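PDB 3L88: fiber protein from Human adenovirus 21, which forms the trimeric knob at the end of the viral fiber, the part that attaches the virus to its host-cell receptor CD46. Local coordinates for residues N10-G15 against I91-K96; C22-N27 against A68-R73; V50-V55 against A184-S189; T124-N129 against N155-S160; G133-M138 against L148-M153. One frame throughout, in Å; residues are numbered along the deposited sequence.

Contact 1. Residues N10-G15 against I91-K96; sequences NTLWTG and IPLKNK
Trp13 and Lys94 make the hydrogen-bonded pair through which the short strand 94-95 runs antiparallel to strand 11-13, at what is, within this chain, one edge of the five-stranded sheet of the knob's beta-sandwich. Two backbone bonds hold this pair, Trp13 N to Lys94 O at 2.9 Å and Lys94 N to Trp13 O at 3.0 Å, both fairly straight. Towards Lys96 the ladder weakens: Lys96 N reaches Thr11 O at 3.4 Å in a weak bond, and the CA-H of Asn95 is directed at the same oxygen.

Trp13 is the residue with the most surface buried in the contact. Its CG stands between the backbone N and the carbonyl carbon (chi1 72°), which brings the ring back towards the partner segment. CD1 comes within 3.2 Å of Lys94 O, while the benzene half meets the aliphatic part of Lys96, CZ2 lying 3.7 Å from Lys96 CG. Lys96 CB and Thr11 CG2 share one face of the ring near its rim, and CA of Gly15 lies over the opposite face. Lys96 therefore contributes here mainly through its methylenes.

Strand 33-42 flanks strand 11-13 on its other side, with backbone bonds from Leu12 to Leu39, and Thr11 also touches Gly43 of the second subunit. Leu12 reaches on to Phe111 and meets Leu93 at about a right angle. Leu93 spreads its two methyls along segment 10-15: CD1 lies 3.8 Å from Leu12 CD2, and CD2 lies 3.7 Å from Thr14 CG2.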
# COMPACT_ATOMS: atom_id res chain seq x y z
N ASN C 10 -2.21 20.53 4.55
CA ASN C 10 -1.48 19.27 4.45
C ASN C 10 -1.76 18.48 3.18
O ASN C 10 -1.34 17.32 3.06
CB ASN C 10 -1.80 18.37 5.65
CG ASN C 10 -1.77 19.12 6.97
OD1 ASN C 10 -2.79 19.26 7.64
ND2 ASN C 10 -0.58 19.61 7.34
N THR C 11 -2.48 19.08 2.24
CA THR C 11 -2.94 18.34 1.07
C THR C 11 -2.67 19.12 -0.21
O THR C 11 -3.06 20.28 -0.33
CB THR C 11 -4.45 17.99 1.18
OG1 THR C 11 -4.70 17.27 2.39
CG2 THR C 11 -4.89 17.14 0.00
N LEU C 12 -1.99 18.48 -1.15
CA LEU C 12 -1.83 19.01 -2.50
C LEU C 12 -2.43 18.03 -3.49
O LEU C 12 -2.06 16.85 -3.50
CB LEU C 12 -0.34 19.23 -2.81
CG LEU C 12 -0.01 19.92 -4.13
CD1 LEU C 12 -0.42 21.39 -4.09
CD2 LEU C 12 1.47 19.78 -4.44
N TRP C 13 -3.37 18.49 -4.31
CA TRP C 13 -4.16 17.58 -5.12
C TRP C 13 -4.75 18.20 -6.39
O TRP C 13 -4.64 19.40 -6.62
CB TRP C 13 -5.26 16.92 -4.29
CG TRP C 13 -6.38 17.83 -3.91
CD1 TRP C 13 -6.47 19.17 -4.15
CD2 TRP C 13 -7.56 17.48 -3.18
NE1 TRP C 13 -7.65 19.67 -3.64
CE2 TRP C 13 -8.33 18.65 -3.04
CE3 TRP C 13 -8.05 16.28 -2.64
CZ2 TRP C 13 -9.57 18.65 -2.38
CZ3 TRP C 13 -9.26 16.29 -1.98
CH2 TRP C 13 -10.01 17.47 -1.86
N THR C 14 -5.38 17.35 -7.20
CA THR C 14 -5.99 17.76 -8.45
C THR C 14 -7.41 18.25 -8.23
O THR C 14 -8.08 18.67 -9.17
CB THR C 14 -6.05 16.58 -9.44
OG1 THR C 14 -6.67 15.46 -8.79
CG2 THR C 14 -4.66 16.19 -9.90
N GLY C 15 -7.87 18.16 -6.98
CA GLY C 15 -9.29 18.31 -6.68
C GLY C 15 -10.02 17.01 -6.95
O GLY C 15 -9.49 16.13 -7.62
N ILE C 91 -3.15 21.13 -15.76
CA ILE C 91 -3.79 21.98 -14.75
C ILE C 91 -3.03 21.89 -13.43
O ILE C 91 -2.79 20.79 -12.93
CB ILE C 91 -5.27 21.58 -14.55
CG1 ILE C 91 -6.06 21.79 -15.84
CG2 ILE C 91 -5.89 22.39 -13.40
CD1 ILE C 91 -7.54 21.55 -15.71
N PRO C 92 -2.63 23.05 -12.88
CA PRO C 92 -1.81 23.11 -11.68
C PRO C 92 -2.50 22.46 -10.49
O PRO C 92 -3.72 22.54 -10.36
CB PRO C 92 -1.66 24.62 -11.43
CG PRO C 92 -1.95 25.27 -12.74
CD PRO C 92 -2.97 24.39 -13.39
N LEU C 93 -1.73 21.81 -9.63
CA LEU C 93 -2.24 21.29 -8.37
C LEU C 93 -2.61 22.44 -7.43
O LEU C 93 -2.20 23.58 -7.64
CB LEU C 93 -1.21 20.38 -7.70
CG LEU C 93 -0.68 19.22 -8.54
CD1 LEU C 93 0.41 18.46 -7.80
CD2 LEU C 93 -1.81 18.29 -8.92
N LYS C 94 -3.39 22.13 -6.40
CA LYS C 94 -3.81 23.13 -5.44
C LYS C 94 -4.01 22.50 -4.06
O LYS C 94 -4.13 21.28 -3.93
CB LYS C 94 -5.11 23.79 -5.90
CG LYS C 94 -6.30 22.85 -5.93
CD LYS C 94 -7.38 23.34 -6.86
CE LYS C 94 -8.60 22.45 -6.77
NZ LYS C 94 -9.53 22.70 -7.91
N ASN C 95 -4.05 23.35 -3.04
CA ASN C 95 -4.31 22.91 -1.67
C ASN C 95 -5.79 22.62 -1.43
O ASN C 95 -6.66 23.12 -2.15
CB ASN C 95 -3.81 23.95 -0.67
CG ASN C 95 -2.31 24.15 -0.73
OD1 ASN C 95 -1.55 23.18 -0.76
ND2 ASN C 95 -1.87 25.40 -0.72
N LYS C 96 -6.08 21.82 -0.41
CA LYS C 96 -7.45 21.42 -0.12
C LYS C 96 -8.23 22.57 0.49
O LYS C 96 -9.42 22.74 0.22
CB LYS C 96 -7.48 20.20 0.80
CG LYS C 96 -8.87 19.68 1.11
CD LYS C 96 -8.81 18.37 1.88
CE LYS C 96 -10.04 18.18 2.75
NZ LYS C 96 -11.28 17.99 1.95

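Contact 2. Residues C22-N27 against A68-R73; sequences CQIVEN and ATIQLR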
# COMPACT_ATOMS: atom_id res chain seq x y z
N CYS C 22 -5.16 16.32 -18.12
CA CYS C 22 -3.85 15.82 -18.55
C CYS C 22 -3.89 15.29 -19.99
O CYS C 22 -4.95 15.19 -20.60
CB CYS C 22 -3.36 14.72 -17.61
SG CYS C 22 -4.25 13.16 -17.81
N GLN C 23 -2.71 14.94 -20.51
CA GLN C 23 -2.59 14.51 -21.90
C GLN C 23 -1.83 13.19 -22.05
O GLN C 23 -0.60 13.15 -21.94
CB GLN C 23 -1.94 15.60 -22.75
CG GLN C 23 -2.76 16.88 -22.81
CD GLN C 23 -2.27 17.83 -23.88
OE1 GLN C 23 -1.07 17.94 -24.13
NE2 GLN C 23 -3.20 18.53 -24.52
N ILE C 24 -2.57 12.13 -22.31
CA ILE C 24 -2.00 10.80 -22.46
C ILE C 24 -1.30 10.64 -23.81
O ILE C 24 -0.16 10.18 -23.87
CB ILE C 24 -3.10 9.72 -22.32
CG1 ILE C 24 -3.61 9.69 -20.88
CG2 ILE C 24 -2.58 8.35 -22.77
CD1 ILE C 24 -4.96 9.02 -20.72
N VAL C 25 -1.98 11.03 -24.88
CA VAL C 25 -1.38 11.00 -26.22
C VAL C 25 -0.61 12.28 -26.48
O VAL C 25 -1.19 13.34 -26.63
CB VAL C 25 -2.45 10.82 -27.31
CG1 VAL C 25 -1.84 10.97 -28.70
CG2 VAL C 25 -3.14 9.47 -27.16
N GLU C 26 0.72 12.16 -26.53
CA GLU C 26 1.60 13.32 -26.58
C GLU C 26 1.07 14.47 -27.44
O GLU C 26 0.97 15.60 -26.96
CB GLU C 26 2.99 12.90 -27.08
CG GLU C 26 4.13 13.67 -26.44
CD GLU C 26 4.32 13.31 -24.98
OE1 GLU C 26 4.19 12.11 -24.65
OE2 GLU C 26 4.58 14.23 -24.17
N ASN C 27 0.72 14.18 -28.69
CA ASN C 27 0.51 15.22 -29.69
C ASN C 27 -0.96 15.57 -29.92
O ASN C 27 -1.34 16.00 -31.01
CB ASN C 27 1.19 14.85 -31.01
CG ASN C 27 0.36 13.87 -31.84
OD1 ASN C 27 0.61 13.68 -33.03
ND2 ASN C 27 -0.64 13.26 -31.21
N ALA C 68 -0.08 -2.14 -23.88
CA ALA C 68 -0.31 -0.70 -23.93
C ALA C 68 0.46 -0.01 -22.81
O ALA C 68 0.78 -0.63 -21.79
CB ALA C 68 -1.79 -0.40 -23.82
N THR C 69 0.75 1.27 -22.99
CA THR C 69 1.57 2.00 -22.05
C THR C 69 1.12 3.45 -21.94
O THR C 69 0.92 4.12 -22.95
CB THR C 69 3.07 1.95 -22.43
OG1 THR C 69 3.85 2.62 -21.44
CG2 THR C 69 3.30 2.61 -23.78
N ILE C 70 0.92 3.91 -20.72
CA ILE C 70 0.51 5.29 -20.49
C ILE C 70 1.51 5.96 -19.56
O ILE C 70 1.82 5.42 -18.50
CB ILE C 70 -0.88 5.37 -19.86
CG1 ILE C 70 -1.95 4.92 -20.87
CG2 ILE C 70 -1.16 6.78 -19.35
CD1 ILE C 70 -3.29 4.60 -20.24
N GLN C 71 2.01 7.12 -19.97
CA GLN C 71 3.04 7.81 -19.21
C GLN C 71 2.67 9.27 -18.98
O GLN C 71 2.44 10.02 -19.93
CB GLN C 71 4.38 7.73 -19.94
CG GLN C 71 5.59 8.00 -19.06
CD GLN C 71 6.90 8.07 -19.85
OE1 GLN C 71 7.17 9.06 -20.52
NE2 GLN C 71 7.71 7.03 -19.75
N LEU C 72 2.61 9.67 -17.71
CA LEU C 72 2.40 11.07 -17.36
C LEU C 72 3.61 11.61 -16.61
O LEU C 72 3.95 11.12 -15.53
CB LEU C 72 1.14 11.22 -16.52
CG LEU C 72 -0.16 10.66 -17.11
CD1 LEU C 72 -1.33 10.84 -16.15
CD2 LEU C 72 -0.45 11.30 -18.45
N ARG C 73 4.28 12.61 -17.19
CA ARG C 73 5.42 13.26 -16.55
C ARG C 73 5.03 14.60 -15.95
O ARG C 73 4.52 15.48 -16.65
CB ARG C 73 6.55 13.46 -17.56
CG ARG C 73 7.21 12.18 -18.03
CD ARG C 73 8.26 12.46 -19.09
NE ARG C 73 7.72 13.26 -20.19
CZ ARG C 73 7.02 12.76 -21.21
NH1 ARG C 73 6.79 11.45 -21.28
NH2 ARG C 73 6.56 13.56 -22.15
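At the margin of the knob's beta-sandwich, Cys22 and Ile24 of an irregular loop pack against Ile70 and Leu72 of strand 67-76, within this chain an outermost strand of the four-stranded sheet. The methyl Ile24 CG2 lies 4.0 Å from Ile70 CG1 and equally near the CG2 branch of that residue, so the two isoleucines mesh through the branches on their beta carbons. Beside them Cys22 SG meets Leu72 CD1 at 4.1 Å, while the other methyl, CD2, faces Gln23 O. Leu52 of strand 45-54, in the opposing sheet, touches Cys22, Ile24 and Ile70 and joins this apolar patch to the interior.

Further out the contact turns polar. Arg73, its chain bent at chi3 (-53°), offers NH2 to Glu26 OE2 at 2.9 Å, a salt bridge made at the guanidinium edge. The carboxylate and guanidinium planes are only 22° apart, yet the N-H points poorly at the oxygen, and the hydrogen bond is weak. Asn88 ties the two backbones, accepting from Arg73 N and donating to Gln23 O. Apolar packing and the Asn88 bonds probably set the fit, whereas the solvent-side ion pair probably adds attraction with little directional demand.

Contact 3. Residues V50-V55 against A184-S189; sequences VSLVGV and ATLTTS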
# COMPACT_ATOMS: atom_id res chain seq x y z
N VAL C 50 -3.29 7.86 -6.45
CA VAL C 50 -3.36 8.17 -7.87
C VAL C 50 -4.27 7.22 -8.63
O VAL C 50 -4.18 6.00 -8.49
CB VAL C 50 -1.95 8.19 -8.51
CG1 VAL C 50 -1.35 6.79 -8.56
CG2 VAL C 50 -2.00 8.81 -9.90
N SER C 51 -5.16 7.79 -9.44
CA SER C 51 -5.97 7.01 -10.37
C SER C 51 -6.29 7.80 -11.64
O SER C 51 -6.34 9.03 -11.62
CB SER C 51 -7.27 6.54 -9.70
OG SER C 51 -8.16 7.62 -9.48
N LEU C 52 -6.55 7.08 -12.73
CA LEU C 52 -6.70 7.69 -14.04
C LEU C 52 -8.00 7.26 -14.73
O LEU C 52 -8.35 6.09 -14.73
CB LEU C 52 -5.49 7.36 -14.92
CG LEU C 52 -5.42 7.94 -16.33
CD1 LEU C 52 -5.27 9.45 -16.31
CD2 LEU C 52 -4.27 7.29 -17.09
N VAL C 53 -8.69 8.23 -15.33
CA VAL C 53 -9.84 7.93 -16.19
C VAL C 53 -9.64 8.51 -17.59
O VAL C 53 -9.32 9.69 -17.74
CB VAL C 53 -11.14 8.51 -15.59
CG1 VAL C 53 -12.33 8.20 -16.50
CG2 VAL C 53 -11.37 7.97 -14.19
N GLY C 54 -9.83 7.68 -18.61
CA GLY C 54 -9.64 8.10 -20.00
C GLY C 54 -10.84 8.86 -20.55
O GLY C 54 -11.98 8.57 -20.19
N VAL C 55 -10.58 9.84 -21.41
CA VAL C 55 -11.65 10.68 -21.94
C VAL C 55 -11.86 10.52 -23.45
O VAL C 55 -12.98 10.30 -23.90
CB VAL C 55 -11.40 12.17 -21.63
CG1 VAL C 55 -12.41 13.04 -22.35
CG2 VAL C 55 -11.46 12.41 -20.13
N ALA C 184 -14.13 1.46 -24.64
CA ALA C 184 -14.68 1.42 -23.29
C ALA C 184 -13.88 2.35 -22.38
O ALA C 184 -12.67 2.52 -22.57
CB ALA C 184 -14.65 -0.00 -22.74
N THR C 185 -14.55 2.96 -21.41
CA THR C 185 -13.89 3.92 -20.53
C THR C 185 -12.71 3.29 -19.80
O THR C 185 -12.88 2.35 -19.01
CB THR C 185 -14.87 4.50 -19.49
OG1 THR C 185 -15.99 5.08 -20.16
CG2 THR C 185 -14.18 5.58 -18.67
N LEU C 186 -11.52 3.79 -20.10
CA LEU C 186 -10.31 3.38 -19.40
C LEU C 186 -10.30 3.94 -17.98
O LEU C 186 -10.44 5.14 -17.78
CB LEU C 186 -9.07 3.85 -20.16
CG LEU C 186 -7.71 3.44 -19.60
CD1 LEU C 186 -6.72 3.19 -20.73
CD2 LEU C 186 -7.17 4.49 -18.63
N THR C 187 -10.15 3.05 -17.00
CA THR C 187 -9.99 3.46 -15.61
C THR C 187 -8.89 2.63 -14.96
O THR C 187 -8.76 1.44 -15.23
CB THR C 187 -11.29 3.26 -14.81
OG1 THR C 187 -11.56 1.86 -14.66
CG2 THR C 187 -12.47 3.93 -15.50
N THR C 188 -8.09 3.27 -14.12
CA THR C 188 -7.11 2.56 -13.30
C THR C 188 -7.49 2.66 -11.82
O THR C 188 -7.68 3.76 -11.30
CB THR C 188 -5.69 3.13 -13.49
OG1 THR C 188 -5.62 4.45 -12.94
CG2 THR C 188 -5.31 3.17 -14.96
N SER C 189 -7.60 1.51 -11.16
CA SER C 189 -7.93 1.51 -9.74
C SER C 189 -6.85 2.23 -8.92
O SER C 189 -5.68 2.21 -9.29
CB SER C 189 -8.15 0.08 -9.22
OG SER C 189 -6.94 -0.65 -9.23
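Thr188 and Leu52 meet through two hydrogen bonds of different kinds. Leu52 O accepts from Thr188 N at 2.9 Å, in the carbonyl plane, but Leu52 N turns to the hydroxyl, donating to Thr188 OG1 at 2.8 Å. That oxygen can stand in for a backbone carbonyl because chi1 of 68° sets it between the N and carbonyl carbon of its own residue. Two residues on, Gly54 N donates to Leu186 O at 2.7 Å in a nearly straight bond. Between these points Val53 and Thr187 bridge the backbones, their CA atoms 4.5 Å apart, and the CA-H groups of Val53 and Thr187 point at Leu186 O and Leu52 O. Gly54 has no side chain on the side facing Leu186, which lets the two chains run close. Val53 CG1 and Thr185 CG2 touch at 3.9 Å on the other side.

In the next shell, Asn60 binds a backbone group on each segment: its OD1 accepts from Leu186 N, and its ND2 gives a weak bond to Gly54 O. Leu52 and Thr188 both rest on Trp171 of the other sheet, while Val53 packs on Glu128 and Thr185 on Arg125 of the second subunit. The pattern is that of an irregular antiparallel run along strand 45-54, leading into strand 191-196, which within this chain edges the knob's five-stranded sheet.

Contact 4. Residues T124-N129 against N155-S160; sequences TRDSEN and NSRTIS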
# COMPACT_ATOMS: atom_id res chain seq x y z
N THR C 124 22.87 5.74 -16.00
CA THR C 124 21.72 4.84 -16.02
C THR C 124 21.84 3.75 -14.96
O THR C 124 21.92 2.56 -15.28
CB THR C 124 21.52 4.21 -17.41
OG1 THR C 124 20.32 3.43 -17.42
CG2 THR C 124 22.71 3.32 -17.77
N ARG C 125 21.86 4.17 -13.69
CA ARG C 125 21.89 3.23 -12.57
C ARG C 125 20.99 3.73 -11.44
O ARG C 125 21.43 3.88 -10.30
CB ARG C 125 23.32 3.05 -12.07
CG ARG C 125 24.32 2.69 -13.15
CD ARG C 125 25.72 3.15 -12.78
NE ARG C 125 26.07 2.82 -11.40
CZ ARG C 125 27.28 2.95 -10.88
NH1 ARG C 125 28.28 3.40 -11.62
NH2 ARG C 125 27.50 2.61 -9.62
N ASP C 126 19.72 3.97 -11.77
CA ASP C 126 18.84 4.80 -10.95
C ASP C 126 17.67 4.01 -10.38
O ASP C 126 16.60 4.57 -10.12
CB ASP C 126 18.32 5.98 -11.77
CG ASP C 126 17.95 5.57 -13.19
OD1 ASP C 126 18.28 4.44 -13.58
OD2 ASP C 126 17.32 6.38 -13.90
N SER C 127 17.88 2.71 -10.17
CA SER C 127 16.84 1.86 -9.61
C SER C 127 16.17 2.53 -8.42
O SER C 127 14.96 2.44 -8.26
CB SER C 127 17.43 0.51 -9.18
OG SER C 127 17.92 -0.21 -10.30
N GLU C 128 16.96 3.23 -7.62
CA GLU C 128 16.50 3.72 -6.33
C GLU C 128 15.52 4.88 -6.45
O GLU C 128 14.97 5.35 -5.44
CB GLU C 128 17.69 4.15 -5.46
CG GLU C 128 18.44 2.99 -4.84
CD GLU C 128 19.88 3.34 -4.52
OE1 GLU C 128 20.09 4.28 -3.73
OE2 GLU C 128 20.78 2.69 -5.07
N ASN C 129 15.29 5.34 -7.67
CA ASN C 129 14.35 6.44 -7.91
C ASN C 129 12.95 5.94 -8.23
O ASN C 129 12.03 6.73 -8.47
CB ASN C 129 14.85 7.33 -9.06
CG ASN C 129 16.07 8.12 -8.68
OD1 ASN C 129 17.13 7.56 -8.40
ND2 ASN C 129 15.95 9.45 -8.70
N ASN C 155 12.03 12.33 -9.54
CA ASN C 155 13.15 13.14 -10.00
C ASN C 155 13.95 12.46 -11.09
O ASN C 155 13.43 12.20 -12.18
CB ASN C 155 14.04 13.52 -8.81
CG ASN C 155 13.31 14.39 -7.79
OD1 ASN C 155 12.41 15.16 -8.14
ND2 ASN C 155 13.68 14.25 -6.53
N SER C 156 15.21 12.17 -10.81
CA SER C 156 16.06 11.42 -11.74
C SER C 156 16.37 12.15 -13.05
O SER C 156 17.51 12.17 -13.50
CB SER C 156 15.46 10.05 -12.04
OG SER C 156 16.18 9.40 -13.07
N ARG C 157 15.34 12.74 -13.66
CA ARG C 157 15.48 13.33 -14.99
C ARG C 157 15.08 14.80 -14.99
O ARG C 157 14.08 15.18 -14.38
CB ARG C 157 14.60 12.57 -15.98
CG ARG C 157 14.89 12.87 -17.44
CD ARG C 157 16.18 12.19 -17.90
NE ARG C 157 16.16 10.74 -17.65
CZ ARG C 157 16.85 10.14 -16.69
NH1 ARG C 157 17.62 10.84 -15.87
NH2 ARG C 157 16.77 8.82 -16.55
N THR C 158 15.86 15.63 -15.67
CA THR C 158 15.41 16.98 -16.02
C THR C 158 15.29 17.17 -17.53
O THR C 158 15.82 16.38 -18.31
CB THR C 158 16.33 18.06 -15.44
OG1 THR C 158 15.77 19.35 -15.69
CG2 THR C 158 17.72 17.99 -16.07
N ILE C 159 14.55 18.19 -17.93
CA ILE C 159 14.47 18.58 -19.34
C ILE C 159 14.31 20.09 -19.47
O ILE C 159 13.69 20.57 -20.41
CB ILE C 159 13.30 17.89 -20.07
CG1 ILE C 159 11.96 18.28 -19.45
CG2 ILE C 159 13.48 16.38 -20.10
CD1 ILE C 159 10.77 17.99 -20.33
N SER C 160 14.87 20.82 -18.52
CA SER C 160 14.77 22.28 -18.52
C SER C 160 15.45 22.88 -17.30
O SER C 160 15.41 22.31 -16.21
CB SER C 160 13.30 22.72 -18.57
OG SER C 160 13.12 23.96 -17.92
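Asp126 carries its carboxylate between the backbone N and the carbonyl carbon (chi1 41°), and Ser156 turns its hydroxyl anti to the backbone N (chi1 172°); together these torsions bring Ser156 OG to 3.3 Å from Asp126 OD2. The hydroxyl is the donor, and the bond is weak. The same carboxylate oxygen draws Arg157, whose chain folds at chi2 and chi3 so that the guanidinium comes back towards it. NH2 of Arg157 stops 3.6 Å from Asp126 OD2, a long salt bridge approached at the guanidinium edge, with the two planar groups turned 33° from each other.

The stronger partner of Asp126 lies elsewhere: OD1 forms a salt bridge with Arg143 of the third subunit. With an arginine near each oxygen, the carboxylate is probably stabilised in its charged form despite being buried.

Next to this polar group, Asn129 lays its amide against Ser156, ND2 being 3.4 Å from Ser156 CB. That contact is simple packing, since ND2 spends its hydrogens on the carbonyls of Leu154 and Pro119. Within segment 124-129, Asn129 N bonds back to Asp126 O at 2.9 Å, closing the short 3-10 turn, from which both residues direct their side chains to Ser156. Across from it, Asn155 and Ser156 both have positive phi, consistent with the chain turning as it leaves strand 145-154. What results is a pairing of two connecting loops at one end of the four-stranded sheet, one leading into strand 130-138, placed at the interface of the knob trimer.

Contact 5. Residues G133-M138 against L148-M153; sequences GICYYM and LNISIM
Ile150 lays its CG2 methyl against the carbonyl of Gly133, on the face where that residue has no side chain: the methyl comes to 3.2 Å from Gly133 O. A chi1 of 167° sends CG1 away and puts CG2 in this place. Gly133 O nevertheless accepts from Ile150 N, although the N-H arrives 40° out of the carbonyl plane.

The next bump on this face is the sulfur of Cys135. SG settles between two neighbours on the facing strand, 4.2 Å from Leu148 CB and likewise 4.2 Å from Ile150 CG2. Leu148 reaches past it in the other direction, its CD1 touching Tyr137 CB at 4.1 Å. Beneath these side chains Cys135 and Leu148 are a hydrogen-bonded pair, with Leu148 N to Cys135 O at 2.7 Å. Ile134 and Asn149, a non-hydrogen-bonded pair, occupy the reverse face. There Ile134 lays CG2 beside Leu148 O at 3.7 Å, and a water bridges the strands, donating to Asn149 OD1 (3.0 Å) and to Gly133 O (3.2 Å).

Strands 130-138 and 145-154 are the arms of a beta hairpin, strongly twisted here, the directions of segments 133-138 and 148-153 lying 132° apart. Cys135 and Ile150 look into the sandwich, where both touch Trp171 and Ile150 also meets Phe191 of the opposing sheet. Ile134 packs on Tyr136 of the third subunit. In the four-stranded sheet, strand 130-138 is outermost within this chain, and strand 145-154 lies between it and strand 165-174.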
# COMPACT_ATOMS: atom_id res chain seq x y z
N GLY C 133 4.61 -1.27 -8.45
CA GLY C 133 3.44 -1.93 -7.87
C GLY C 133 2.42 -2.31 -8.91
O GLY C 133 2.70 -2.29 -10.11
N ILE C 134 1.22 -2.66 -8.46
CA ILE C 134 0.18 -3.13 -9.35
C ILE C 134 -1.16 -2.50 -9.01
O ILE C 134 -1.53 -2.42 -7.84
CB ILE C 134 0.05 -4.66 -9.30
CG1 ILE C 134 1.37 -5.32 -9.71
CG2 ILE C 134 -1.07 -5.13 -10.20
CD1 ILE C 134 1.31 -6.84 -9.77
N CYS C 135 -1.87 -2.01 -10.02
CA CYS C 135 -3.29 -1.73 -9.89
C CYS C 135 -4.06 -2.49 -10.96
O CYS C 135 -3.50 -3.33 -11.66
CB CYS C 135 -3.57 -0.23 -9.97
SG CYS C 135 -2.81 0.59 -11.38
N TYR C 136 -5.35 -2.19 -11.10
CA TYR C 136 -6.24 -3.09 -11.83
C TYR C 136 -7.23 -2.37 -12.74
O TYR C 136 -7.67 -1.26 -12.44
CB TYR C 136 -6.97 -4.02 -10.87
CG TYR C 136 -6.04 -4.87 -10.04
CD1 TYR C 136 -5.48 -4.38 -8.87
CD2 TYR C 136 -5.67 -6.14 -10.46
CE1 TYR C 136 -4.60 -5.15 -8.12
CE2 TYR C 136 -4.80 -6.92 -9.71
CZ TYR C 136 -4.27 -6.41 -8.54
OH TYR C 136 -3.40 -7.18 -7.82
N TYR C 137 -7.53 -3.01 -13.86
CA TYR C 137 -8.58 -2.54 -14.76
C TYR C 137 -9.75 -3.52 -14.75
O TYR C 137 -9.55 -4.73 -14.86
CB TYR C 137 -8.04 -2.38 -16.18
CG TYR C 137 -9.11 -2.09 -17.21
CD1 TYR C 137 -9.71 -0.84 -17.27
CD2 TYR C 137 -9.53 -3.07 -18.10
CE1 TYR C 137 -10.70 -0.58 -18.20
CE2 TYR C 137 -10.51 -2.81 -19.03
CZ TYR C 137 -11.10 -1.56 -19.07
OH TYR C 137 -12.08 -1.28 -19.99
N MET C 138 -10.96 -2.99 -14.60
CA MET C 138 -12.18 -3.80 -14.68
C MET C 138 -12.71 -3.81 -16.11
O MET C 138 -13.09 -2.78 -16.65
CB MET C 138 -13.25 -3.25 -13.74
CG MET C 138 -13.21 -3.82 -12.33
SD MET C 138 -14.62 -3.30 -11.32
CE MET C 138 -15.99 -3.65 -12.41
N LEU C 148 -2.38 -4.11 -13.98
CA LEU C 148 -1.57 -3.10 -14.62
C LEU C 148 -0.32 -2.81 -13.79
O LEU C 148 -0.42 -2.39 -12.63
CB LEU C 148 -2.36 -1.81 -14.79
CG LEU C 148 -3.63 -1.89 -15.64
CD1 LEU C 148 -4.40 -0.58 -15.52
CD2 LEU C 148 -3.27 -2.19 -17.09
N ASN C 149 0.85 -3.03 -14.38
CA ASN C 149 2.09 -2.64 -13.74
C ASN C 149 2.18 -1.13 -13.66
O ASN C 149 2.11 -0.44 -14.68
CB ASN C 149 3.28 -3.21 -14.51
CG ASN C 149 3.17 -4.71 -14.73
OD1 ASN C 149 3.09 -5.49 -13.77
ND2 ASN C 149 3.13 -5.12 -15.99
N ILE C 150 2.30 -0.61 -12.44
CA ILE C 150 2.47 0.82 -12.24
C ILE C 150 3.85 1.09 -11.66
O ILE C 150 4.27 0.44 -10.70
CB ILE C 150 1.40 1.41 -11.29
CG1 ILE C 150 1.79 2.82 -10.85
CG2 ILE C 150 1.23 0.52 -10.07
CD1 ILE C 150 1.29 3.91 -11.75
N SER C 151 4.56 2.03 -12.27
CA SER C 151 5.84 2.47 -11.74
C SER C 151 5.90 3.99 -11.65
O SER C 151 5.47 4.70 -12.55
CB SER C 151 7.00 1.94 -12.57
OG SER C 151 7.11 2.65 -13.79
N ILE C 152 6.38 4.48 -10.52
CA ILE C 152 6.55 5.90 -10.29
C ILE C 152 8.03 6.25 -10.21
O ILE C 152 8.75 5.73 -9.35
CB ILE C 152 5.86 6.32 -8.99
CG1 ILE C 152 4.37 5.97 -9.05
CG2 ILE C 152 6.08 7.80 -8.72
CD1 ILE C 152 3.60 6.32 -7.79
N MET C 153 8.50 7.09 -11.12
CA MET C 153 9.89 7.55 -11.07
C MET C 153 9.96 8.94 -10.44
O MET C 153 9.29 9.87 -10.88
CB MET C 153 10.53 7.57 -12.45
CG MET C 153 12.05 7.56 -12.42
SD MET C 153 12.82 8.32 -13.87
CE MET C 153 11.97 7.46 -15.20
O HOH W 1 4.84 -4.09 -11.71

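How the contacts relate
Four of the five contacts lie on the two sheets of one knob domain. Contacts 1 and 3 reach the five-stranded sheet, centres about 19 Å apart; contacts 2 and 5 involve the four-stranded one, centres about 15 Å apart. Contact 4 pairs loops beyond that sheet and touches contact 5, Asn129 O lying 4.0 Å from Met153 CG. Contact 3 touches contact 2, Leu52 CD2 being 3.9 Å from Ile70 CG2, and contact 5, through Ser189 OG and Tyr136 N. Along the chain, contact 2 falls within contact 1; contact 3 crosses both and encloses contact 4, which in turn encloses contact 5. All but contact 2 also border other subunits of the trimer.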